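Local coordinates for PKS (Streptomyces albus, PDB 4OQJ), which probably catalyses the carbon–carbon bond-forming condensation of acyl units, as a ketosynthase of the polyketide assembly line that makes oxazolomycin, at residues T277-I282 and M387-T392; K420-P423 and P428-A431; A562-E565 and A569-E572. All blocks are in the same frame, centred on the assembly; numbering follows the deposited sequence.

Contact 1: T277-I282 and M387-T392; sequences TVHAVI and MLRHRT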
ATOM      1  N   THR A 277     -10.832   3.118  24.716  1.00 20.55           N
ATOM      2  CA  THR A 277      -9.655   2.618  25.416  1.00 22.62           C
ATOM      3  C   THR A 277      -8.412   2.813  24.541  1.00 23.10           C
ATOM      4  O   THR A 277      -8.384   2.377  23.390  1.00 22.56           O
ATOM      5  CB  THR A 277      -9.811   1.146  25.773  1.00 19.49           C
ATOM      6  OG1 THR A 277     -10.858   1.011  26.748  1.00 18.51           O
ATOM      7  CG2 THR A 277      -8.521   0.585  26.367  1.00 26.91           C
ATOM      8  N   VAL A 278      -7.403   3.499  25.068  1.00 21.66           N
ATOM      9  CA  VAL A 278      -6.121   3.657  24.362  1.00 18.99           C
ATOM     10  C   VAL A 278      -5.128   2.641  24.932  1.00 19.67           C
ATOM     11  O   VAL A 278      -4.799   2.674  26.116  1.00 19.40           O
ATOM     12  CB  VAL A 278      -5.583   5.096  24.494  1.00 19.32           C
ATOM     13  CG1 VAL A 278      -4.271   5.273  23.737  1.00 16.62           C
ATOM     14  CG2 VAL A 278      -6.620   6.097  23.982  1.00 21.87           C
ATOM     15  N   HIS A 279      -4.700   1.703  24.104  1.00 16.23           N
ATOM     16  CA  HIS A 279      -3.774   0.655  24.532  1.00 18.33           C
ATOM     17  C   HIS A 279      -2.321   1.144  24.475  1.00 19.97           C
ATOM     18  O   HIS A 279      -1.469   0.727  25.263  1.00 20.04           O
ATOM     19  CB  HIS A 279      -3.950  -0.589  23.661  1.00 16.27           C
ATOM     20  CG  HIS A 279      -5.261  -1.280  23.860  1.00 18.52           C
ATOM     21  ND1 HIS A 279      -6.443  -0.786  23.359  1.00 23.90           N
ATOM     22  CD2 HIS A 279      -5.577  -2.408  24.539  1.00 24.34           C
ATOM     23  CE1 HIS A 279      -7.436  -1.591  23.706  1.00 23.56           C
ATOM     24  NE2 HIS A 279      -6.934  -2.585  24.410  1.00 28.34           N
ATOM     25  N   ALA A 280      -2.058   2.039  23.535  1.00 18.66           N
ATOM     26  CA  ALA A 280      -0.729   2.624  23.371  1.00 19.62           C
ATOM     27  C   ALA A 280      -0.841   3.741  22.343  1.00 17.00           C
ATOM     28  O   ALA A 280      -1.875   3.850  21.675  1.00 17.32           O
ATOM     29  CB  ALA A 280       0.274   1.568  22.927  1.00 21.73           C
ATOM     30  N   VAL A 281       0.210   4.548  22.196  1.00 14.40           N
ATOM     31  CA  VAL A 281       0.224   5.652  21.235  1.00 14.25           C
ATOM     32  C   VAL A 281       1.390   5.485  20.251  1.00 15.01           C
ATOM     33  O   VAL A 281       2.526   5.313  20.647  1.00 17.01           O
ATOM     34  CB  VAL A 281       0.336   7.015  21.935  1.00 16.95           C
ATOM     35  CG1 VAL A 281       0.332   8.153  20.926  1.00 15.31           C
ATOM     36  CG2 VAL A 281      -0.790   7.189  22.952  1.00 20.99           C
ATOM     37  N   ILE A 282       1.078   5.502  18.966  1.00 12.99           N
ATOM     38  CA  ILE A 282       2.086   5.523  17.914  1.00 13.52           C
ATOM     39  C   ILE A 282       2.463   6.977  17.675  1.00 16.29           C
ATOM     40  O   ILE A 282       1.615   7.808  17.320  1.00 17.95           O
ATOM     41  CB  ILE A 282       1.566   4.854  16.643  1.00 15.32           C
ATOM     42  CG1 ILE A 282       1.324   3.367  16.920  1.00 17.77           C
ATOM     43  CG2 ILE A 282       2.557   5.024  15.488  1.00 12.85           C
ATOM     44  CD1 ILE A 282       0.589   2.652  15.821  1.00 23.72           C
HETATM   45  N   MSE A 387       3.461  -4.766  26.709  1.00 16.50           N
HETATM   46  CA  MSE A 387       4.480  -4.392  27.688  1.00 18.05           C
HETATM   47  C   MSE A 387       4.221  -2.995  28.219  1.00 19.07           C
HETATM   48  O   MSE A 387       4.339  -2.752  29.419  1.00 19.87           O
HETATM   49  CB  MSE A 387       5.889  -4.434  27.071  1.00 18.00           C
HETATM   50  CG  MSE A 387       6.413  -5.805  26.751  1.00 20.04           C
HETATM   51 SE   MSE A 387       8.047  -5.653  25.663  0.69 25.55          SE
HETATM   52  CE  MSE A 387       9.187  -4.744  26.934  1.00 25.80           C
ATOM     53  N   LEU A 388       3.908  -2.076  27.299  1.00 17.88           N
ATOM     54  CA  LEU A 388       3.694  -0.670  27.626  1.00 18.64           C
ATOM     55  C   LEU A 388       2.426  -0.479  28.446  1.00 21.29           C
ATOM     56  O   LEU A 388       2.406   0.291  29.405  1.00 22.70           O
ATOM     57  CB  LEU A 388       3.611   0.180  26.353  1.00 18.16           C
ATOM     58  CG  LEU A 388       4.925   0.515  25.641  1.00 18.96           C
ATOM     59  CD1 LEU A 388       4.644   1.035  24.226  1.00 16.14           C
ATOM     60  CD2 LEU A 388       5.703   1.540  26.439  1.00 23.15           C
ATOM     61  N   ARG A 389       1.359  -1.169  28.047  1.00 21.96           N
ATOM     62  CA  ARG A 389       0.096  -1.072  28.758  1.00 26.34           C
ATOM     63  C   ARG A 389       0.246  -1.644  30.163  1.00 26.75           C
ATOM     64  O   ARG A 389      -0.337  -1.121  31.103  1.00 28.98           O
ATOM     65  CB  ARG A 389      -1.037  -1.791  28.007  1.00 25.35           C
ATOM     66  CG  ARG A 389      -2.411  -1.325  28.480  1.00 35.27           C
ATOM     67  CD  ARG A 389      -3.608  -2.090  27.908  1.00 48.87           C
ATOM     68  NE  ARG A 389      -4.849  -1.432  28.339  1.00 63.05           N
ATOM     69  CZ  ARG A 389      -6.032  -2.027  28.492  1.00 62.95           C
ATOM     70  NH1 ARG A 389      -6.180  -3.322  28.242  1.00 65.66           N
ATOM     71  NH2 ARG A 389      -7.080  -1.312  28.906  1.00 57.73           N
ATOM     72  N   HIS A 390       1.027  -2.712  30.302  1.00 23.28           N
ATOM     73  CA  HIS A 390       1.254  -3.338  31.599  1.00 24.25           C
ATOM     74  C   HIS A 390       2.411  -2.702  32.389  1.00 26.41           C
ATOM     75  O   HIS A 390       2.649  -3.084  33.530  1.00 24.62           O
ATOM     76  CB  HIS A 390       1.546  -4.839  31.427  1.00 24.41           C
ATOM     77  CG  HIS A 390       0.334  -5.674  31.164  1.00 28.02           C
ATOM     78  ND1 HIS A 390      -0.017  -6.105  29.904  1.00 27.65           N
ATOM     79  CD2 HIS A 390      -0.605  -6.173  32.004  1.00 32.52           C
ATOM     80  CE1 HIS A 390      -1.129  -6.815  29.974  1.00 26.86           C
ATOM     81  NE2 HIS A 390      -1.504  -6.873  31.240  1.00 31.99           N
ATOM     82  N   ARG A 391       3.133  -1.762  31.779  1.00 22.81           N
ATOM     83  CA  ARG A 391       4.347  -1.173  32.379  1.00 24.10           C
ATOM     84  C   ARG A 391       5.248  -2.265  32.939  1.00 24.59           C
ATOM     85  O   ARG A 391       5.728  -2.217  34.086  1.00 25.95           O
ATOM     86  CB  ARG A 391       3.977  -0.143  33.454  1.00 28.77           C
ATOM     87  CG  ARG A 391       3.548   1.206  32.855  1.00 38.50           C
ATOM     88  CD  ARG A 391       2.178   1.681  33.336  1.00 56.17           C
ATOM     89  NE  ARG A 391       2.246   2.405  34.611  1.00 70.58           N
ATOM     90  CZ  ARG A 391       2.251   3.734  34.745  1.00 76.29           C
ATOM     91  NH1 ARG A 391       2.191   4.536  33.685  1.00 73.85           N
ATOM     92  NH2 ARG A 391       2.312   4.270  35.958  1.00 79.00           N
ATOM     93  N   THR A 392       5.474  -3.256  32.089  1.00 23.63           N
ATOM     94  CA  THR A 392       6.205  -4.451  32.453  1.00 27.92           C
ATOM     95  C   THR A 392       7.134  -4.886  31.321  1.00 28.48           C
ATOM     96  O   THR A 392       6.699  -5.074  30.179  1.00 26.56           O
ATOM     97  CB  THR A 392       5.224  -5.583  32.787  1.00 27.77           C
ATOM     98  OG1 THR A 392       4.385  -5.174  33.882  1.00 24.60           O
ATOM     99  CG2 THR A 392       5.959  -6.853  33.140  1.00 29.27           C
TER
HETATM  100  O   HOH W   1      -5.196   1.427  28.397  1.00 33.44           O
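R389 meets H279 and T277 with a long side chain that ends in a flat group. Its CG lies opposite the backbone N (chi1 -161°), and the extended run from CG to NE carries the guanidinium past the imidazole. H279 offers one corner of its ring to a face of that group: its CD2 is 3.9 Å from R389 NH1, and its NE2 is offset toward the rim. With the two planes 49° apart, the approach is oblique and falls short of a parallel stack. H279 ND1, across the ring, makes a weak hydrogen bond to V25 O.

T277 comes in nearly at right angles. Its methyl CG2 touches R389 NH2 at 3.5 Å, while its OG1 is hydrogen-bonded to R691 O. Nearer the root of the arginine, R389 CB packs on H279 O at 3.7 Å, an oxygen buried here without a polar partner in the model.

In the thiolase-type fold of ketosynthases, this joins the C-terminal end of helix 376-390 to the approach to strand 280-289 of the central sheet. A280 and L388 both rest on V447 of the adjoining strand 441-448.

No direct hydrogen bond spans the two segments; a water does so instead. R389 NE donates to it at 2.9 Å, in the guanidinium plane, and the water donates to V278 O at 2.6 Å. Beyond R389 the helix closes in a Schellman motif, R391 taking positive phi as T392 N bonds to M387 O at 2.9 Å. T392 OG1 also donates to H390 O at 2.7 Å, from above the carbonyl plane.

Contact 2: K420-P423 and P428-A431; sequences KEWP and PRRA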
ATOM      1  N   LYS A 420       9.773  -7.851  34.784  1.00 30.04           N
ATOM      2  CA  LYS A 420       9.857  -6.914  35.899  1.00 33.32           C
ATOM      3  C   LYS A 420       9.235  -5.590  35.536  1.00 32.77           C
ATOM      4  O   LYS A 420       8.970  -5.319  34.353  1.00 28.43           O
ATOM      5  CB  LYS A 420      11.312  -6.701  36.313  1.00 35.76           C
ATOM      6  CG  LYS A 420      12.179  -6.079  35.226  1.00 40.08           C
ATOM      7  CD  LYS A 420      13.484  -5.575  35.823  1.00 49.58           C
ATOM      8  CE  LYS A 420      14.281  -4.800  34.811  1.00 60.91           C
ATOM      9  NZ  LYS A 420      15.618  -4.431  35.337  1.00 71.13           N
ATOM     10  N   GLU A 421       9.023  -4.760  36.548  1.00 30.28           N
ATOM     11  CA  GLU A 421       8.440  -3.452  36.320  1.00 30.66           C
ATOM     12  C   GLU A 421       9.312  -2.686  35.342  1.00 29.46           C
ATOM     13  O   GLU A 421      10.546  -2.757  35.388  1.00 29.04           O
ATOM     14  CB  GLU A 421       8.289  -2.648  37.618  1.00 39.72           C
ATOM     15  CG  GLU A 421       7.463  -1.368  37.423  1.00 54.76           C
ATOM     16  CD  GLU A 421       7.536  -0.411  38.599  1.00 71.28           C
ATOM     17  OE1 GLU A 421       7.940  -0.839  39.702  1.00 81.12           O
ATOM     18  OE2 GLU A 421       7.187   0.777  38.415  1.00 69.68           O
ATOM     19  N   TRP A 422       8.643  -1.983  34.437  1.00 27.84           N
ATOM     20  CA  TRP A 422       9.295  -1.112  33.483  1.00 27.63           C
ATOM     21  C   TRP A 422       9.535   0.200  34.220  1.00 32.31           C
ATOM     22  O   TRP A 422       8.572   0.889  34.562  1.00 33.09           O
ATOM     23  CB  TRP A 422       8.400  -0.936  32.250  1.00 25.06           C
ATOM     24  CG  TRP A 422       9.029  -0.243  31.089  1.00 26.40           C
ATOM     25  CD1 TRP A 422      10.042   0.676  31.117  1.00 28.91           C
ATOM     26  CD2 TRP A 422       8.681  -0.416  29.715  1.00 22.66           C
ATOM     27  NE1 TRP A 422      10.340   1.085  29.839  1.00 26.66           N
ATOM     28  CE2 TRP A 422       9.521   0.427  28.960  1.00 24.36           C
ATOM     29  CE3 TRP A 422       7.737  -1.203  29.049  1.00 21.44           C
ATOM     30  CZ2 TRP A 422       9.443   0.508  27.571  1.00 24.54           C
ATOM     31  CZ3 TRP A 422       7.655  -1.123  27.675  1.00 19.18           C
ATOM     32  CH2 TRP A 422       8.510  -0.277  26.945  1.00 22.05           C
ATOM     33  N   PRO A 423      10.807   0.529  34.524  1.00 31.58           N
ATOM     34  CA  PRO A 423      11.032   1.706  35.370  1.00 36.28           C
ATOM     35  C   PRO A 423      10.504   2.992  34.738  1.00 35.19           C
ATOM     36  O   PRO A 423      10.577   3.170  33.518  1.00 32.40           O
ATOM     37  CB  PRO A 423      12.565   1.755  35.513  1.00 35.90           C
ATOM     38  CG  PRO A 423      13.039   0.387  35.161  1.00 35.39           C
ATOM     39  CD  PRO A 423      12.080  -0.100  34.120  1.00 30.22           C
ATOM     40  N   PRO A 428       7.273   9.786  29.383  1.00 28.23           N
ATOM     41  CA  PRO A 428       6.491   8.548  29.339  1.00 28.87           C
ATOM     42  C   PRO A 428       7.312   7.433  28.711  1.00 26.37           C
ATOM     43  O   PRO A 428       8.216   7.717  27.920  1.00 24.50           O
ATOM     44  CB  PRO A 428       5.286   8.914  28.468  1.00 29.72           C
ATOM     45  CG  PRO A 428       5.137  10.374  28.628  1.00 35.33           C
ATOM     46  CD  PRO A 428       6.541  10.914  28.787  1.00 32.31           C
ATOM     47  N   ARG A 429       7.014   6.187  29.058  1.00 24.73           N
ATOM     48  CA  ARG A 429       7.753   5.066  28.513  1.00 24.89           C
ATOM     49  C   ARG A 429       7.613   4.997  26.990  1.00 23.03           C
ATOM     50  O   ARG A 429       6.510   5.053  26.458  1.00 21.92           O
ATOM     51  CB  ARG A 429       7.274   3.774  29.153  1.00 23.23           C
ATOM     52  CG  ARG A 429       7.508   3.730  30.669  1.00 24.39           C
ATOM     53  CD  ARG A 429       6.649   2.670  31.300  1.00 24.81           C
ATOM     54  NE  ARG A 429       6.903   2.524  32.731  1.00 27.43           N
ATOM     55  CZ  ARG A 429       6.398   3.320  33.667  1.00 30.32           C
ATOM     56  NH1 ARG A 429       5.616   4.342  33.333  1.00 29.33           N
ATOM     57  NH2 ARG A 429       6.674   3.091  34.948  1.00 30.29           N
ATOM     58  N   ARG A 430       8.742   4.877  26.295  1.00 21.16           N
ATOM     59  CA  ARG A 430       8.744   4.818  24.842  1.00 18.97           C
ATOM     60  C   ARG A 430       9.561   3.640  24.347  1.00 19.28           C
ATOM     61  O   ARG A 430      10.609   3.298  24.926  1.00 18.95           O
ATOM     62  CB  ARG A 430       9.299   6.107  24.249  1.00 20.96           C
ATOM     63  CG  ARG A 430       8.430   7.316  24.473  1.00 23.80           C
ATOM     64  CD  ARG A 430       9.204   8.597  24.225  1.00 25.49           C
ATOM     65  NE  ARG A 430       8.347   9.759  24.413  1.00 24.58           N
ATOM     66  CZ  ARG A 430       8.776  11.010  24.480  1.00 27.57           C
ATOM     67  NH1 ARG A 430      10.073  11.291  24.381  1.00 26.18           N
ATOM     68  NH2 ARG A 430       7.896  11.985  24.651  1.00 30.83           N
ATOM     69  N   ALA A 431       9.081   3.045  23.258  1.00 16.71           N
ATOM     70  CA  ALA A 431       9.738   1.919  22.630  1.00 15.93           C
ATOM     71  C   ALA A 431       9.866   2.109  21.132  1.00 16.43           C
ATOM     72  O   ALA A 431       9.110   2.875  20.512  1.00 14.45           O
ATOM     73  CB  ALA A 431       8.971   0.632  22.919  1.00 15.98           C
TER
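W422 and R429 carry this contact, and one carbonyl oxygen takes both hydrogen bonds that cross between the segments. R429 grips W422 O side-on with two nitrogens: NH2 of R429 donates to O of W422 at 2.9 Å, and NE of R429 donates to the same oxygen at 3.0 Å. The oxygen lies almost in the guanidinium plane, so both N-H groups converge on it, each bond bent (146° for NH2 and 148° for NE). Seen from the carbonyl, the donors differ: NH2 sits nearly along the C=O axis, NE well above the carbonyl plane. Two bonds to one atom restrict the rotation of the guanidinium.

The apolar part of the same arginine supplies a CH-pi interaction. R429 CD stands over the five-membered ring of W422, 3.9 Å from its centroid, and R429 CB lies over the same indole nearer its rim. The two side chains run past each other in opposite directions, W422 with CG anti to its backbone N (chi1 -171°) and R429 extended from CG to NE. Ring and guanidinium are almost perpendicular, so the arginine's aliphatic portion, and not its flat end, covers the indole. At the ring edge, W422 CH2 touches A431 CB at 4.2 Å.

Across the two segments no salt bridge forms: E421 OE2 is 4.2 Å from R429 NH2, while R429 NH1 has its salt bridge to E449 OE2.

The loop that the contact closes runs from strand 420-421, paired with strand 392-393, to strand 430-436 of the large mixed sheet of the thiolase-type fold. W422 NE1 is hydrogen-bonded to S324 OG, and the indole packs against M387 and L388 of helix 376-390.

Contact 3: A562-E565 and A569-E572; sequences ALYE and AFRE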
ATOM      1  N   ALA A 562     -40.703   7.473  39.912  1.00 30.52           N
ATOM      2  CA  ALA A 562     -39.344   6.987  39.666  1.00 29.86           C
ATOM      3  C   ALA A 562     -38.892   7.205  38.218  1.00 27.42           C
ATOM      4  O   ALA A 562     -37.786   7.707  37.960  1.00 24.48           O
ATOM      5  CB  ALA A 562     -39.248   5.507  40.024  1.00 31.76           C
ATOM      6  N   LEU A 563     -39.721   6.807  37.263  1.00 22.48           N
ATOM      7  CA  LEU A 563     -39.390   7.031  35.865  1.00 21.02           C
ATOM      8  C   LEU A 563     -39.258   8.526  35.563  1.00 21.54           C
ATOM      9  O   LEU A 563     -38.392   8.936  34.785  1.00 22.57           O
ATOM     10  CB  LEU A 563     -40.442   6.420  34.936  1.00 23.85           C
ATOM     11  CG  LEU A 563     -40.387   4.907  34.702  1.00 26.96           C
ATOM     12  CD1 LEU A 563     -41.462   4.504  33.708  1.00 27.43           C
ATOM     13  CD2 LEU A 563     -39.018   4.440  34.229  1.00 24.04           C
ATOM     14  N   TYR A 564     -40.131   9.324  36.169  1.00 23.83           N
ATOM     15  CA  TYR A 564     -40.137  10.757  35.941  1.00 26.53           C
ATOM     16  C   TYR A 564     -38.822  11.357  36.403  1.00 31.24           C
ATOM     17  O   TYR A 564     -38.235  12.186  35.716  1.00 31.87           O
ATOM     18  CB  TYR A 564     -41.301  11.424  36.679  1.00 23.92           C
ATOM     19  CG  TYR A 564     -41.623  12.817  36.178  1.00 29.49           C
ATOM     20  CD1 TYR A 564     -42.418  13.004  35.051  1.00 31.16           C
ATOM     21  CD2 TYR A 564     -41.138  13.945  36.826  1.00 34.42           C
ATOM     22  CE1 TYR A 564     -42.733  14.269  34.590  1.00 34.31           C
ATOM     23  CE2 TYR A 564     -41.445  15.222  36.364  1.00 35.41           C
ATOM     24  CZ  TYR A 564     -42.241  15.374  35.245  1.00 37.12           C
ATOM     25  OH  TYR A 564     -42.548  16.634  34.775  1.00 38.85           O
ATOM     26  N   GLU A 565     -38.367  10.927  37.575  1.00 30.02           N
ATOM     27  CA  GLU A 565     -37.114  11.408  38.135  1.00 33.43           C
ATOM     28  C   GLU A 565     -35.904  10.880  37.380  1.00 38.71           C
ATOM     29  O   GLU A 565     -34.942  11.617  37.158  1.00 43.15           O
ATOM     30  CB  GLU A 565     -37.021  11.011  39.613  1.00 40.83           C
ATOM     31  CG  GLU A 565     -35.808  11.559  40.349  1.00 56.61           C
ATOM     32  CD  GLU A 565     -35.680  10.987  41.750  1.00 66.69           C
ATOM     33  OE1 GLU A 565     -36.447  11.415  42.638  1.00 70.46           O
ATOM     34  OE2 GLU A 565     -34.820  10.101  41.960  1.00 67.75           O
ATOM     35  N   ALA A 569     -36.194  10.901  28.921  1.00 23.20           N
ATOM     36  CA  ALA A 569     -37.091  10.694  27.783  1.00 24.92           C
ATOM     37  C   ALA A 569     -38.527  10.498  28.262  1.00 26.49           C
ATOM     38  O   ALA A 569     -39.481  10.964  27.634  1.00 27.24           O
ATOM     39  CB  ALA A 569     -36.629   9.499  26.956  1.00 25.48           C
ATOM     40  N   PHE A 570     -38.680   9.820  29.391  1.00 24.14           N
ATOM     41  CA  PHE A 570     -40.004   9.618  29.965  1.00 23.72           C
ATOM     42  C   PHE A 570     -40.574  10.955  30.392  1.00 25.09           C
ATOM     43  O   PHE A 570     -41.715  11.289  30.073  1.00 24.33           O
ATOM     44  CB  PHE A 570     -39.943   8.663  31.163  1.00 22.31           C
ATOM     45  CG  PHE A 570     -41.262   8.485  31.870  1.00 22.86           C
ATOM     46  CD1 PHE A 570     -42.166   7.523  31.442  1.00 21.16           C
ATOM     47  CD2 PHE A 570     -41.596   9.276  32.959  1.00 25.77           C
ATOM     48  CE1 PHE A 570     -43.373   7.355  32.085  1.00 21.97           C
ATOM     49  CE2 PHE A 570     -42.807   9.113  33.609  1.00 30.61           C
ATOM     50  CZ  PHE A 570     -43.697   8.147  33.174  1.00 25.08           C
ATOM     51  N   ARG A 571     -39.760  11.713  31.119  1.00 30.69           N
ATOM     52  CA  ARG A 571     -40.160  13.002  31.674  1.00 30.53           C
ATOM     53  C   ARG A 571     -40.680  13.919  30.573  1.00 29.09           C
ATOM     54  O   ARG A 571     -41.725  14.554  30.733  1.00 31.63           O
ATOM     55  CB  ARG A 571     -38.975  13.640  32.413  1.00 32.41           C
ATOM     56  CG  ARG A 571     -39.343  14.767  33.339  1.00 35.51           C
ATOM     57  CD  ARG A 571     -38.219  15.115  34.311  1.00 40.10           C
ATOM     58  NE  ARG A 571     -36.919  15.278  33.657  1.00 41.43           N
ATOM     59  CZ  ARG A 571     -35.861  14.479  33.823  1.00 35.03           C
ATOM     60  NH1 ARG A 571     -34.736  14.750  33.184  1.00 33.57           N
ATOM     61  NH2 ARG A 571     -35.903  13.422  34.632  1.00 33.37           N
ATOM     62  N   GLU A 572     -39.966  13.959  29.447  1.00 30.82           N
ATOM     63  CA  GLU A 572     -40.388  14.757  28.293  1.00 33.55           C
ATOM     64  C   GLU A 572     -41.800  14.401  27.842  1.00 33.35           C
ATOM     65  O   GLU A 572     -42.678  15.260  27.788  1.00 35.52           O
ATOM     66  CB  GLU A 572     -39.423  14.577  27.113  1.00 35.78           C
ATOM     67  CG  GLU A 572     -39.878  15.305  25.834  1.00 43.11           C
ATOM     68  CD  GLU A 572     -39.096  14.912  24.588  1.00 50.77           C
ATOM     69  OE1 GLU A 572     -37.991  14.335  24.715  1.00 48.65           O
ATOM     70  OE2 GLU A 572     -39.601  15.179  23.474  1.00 56.10           O
TER
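R571 and Y564 face each other where two consecutive helices, 557-566 and 568-581, meet at a sharp corner, set crosswise with a very short connection between them. R571 CG sits over the centre of the tyrosine ring, 3.6 Å from its centroid in a CH-pi contact, with the two side chains crossing at about a right angle. The ring edge of Y564 is turned to F570 CE2, and the ring also packs on A585 and L589 of helix 585-590.

F570, the third large contributor, uses the same chemistry with the roles of the helices exchanged: L563 CB of the first helix lies over its ring, 3.7 Å from the centroid. F570 CG is anti to its own backbone N (chi1 176°), which sends the phenyl group across to L563 and into the buried layer formed with V600, A603 and T604 of helix 594-610.

The polar end of R571 turns back through a bend at chi3 (49°) toward the last turn of helix 557-566, where its positive charge would probably suit the C-terminal end of the helix dipole. R571 NH2 donates to Y564 O at 2.9 Å, with an N-H...O angle of 158°, and the oxygen lies close to the guanidinium plane.

Contacts 1 and 2 are neighbours: contact 1 ties the end of helix 376-390 to the approach to strand 280-289, contact 2 ties the two ends of a loop, and both reach the same large sheet. The R391 backbone probably bonds to that of W422, and R391 and R429 share E449 as a salt-bridge partner. Contact 3 stands apart, tying two successive helices. Each is only partly buried, but contact 1 is centred 15 Å from the centre of the chain, contact 2 24 Å and contact 3, the outermost, 37 Å. In each an arginine meets a ring. The polar end differs: a water bridges it in contact 1, while backbone carbonyls receive it directly in contacts 2 and 3.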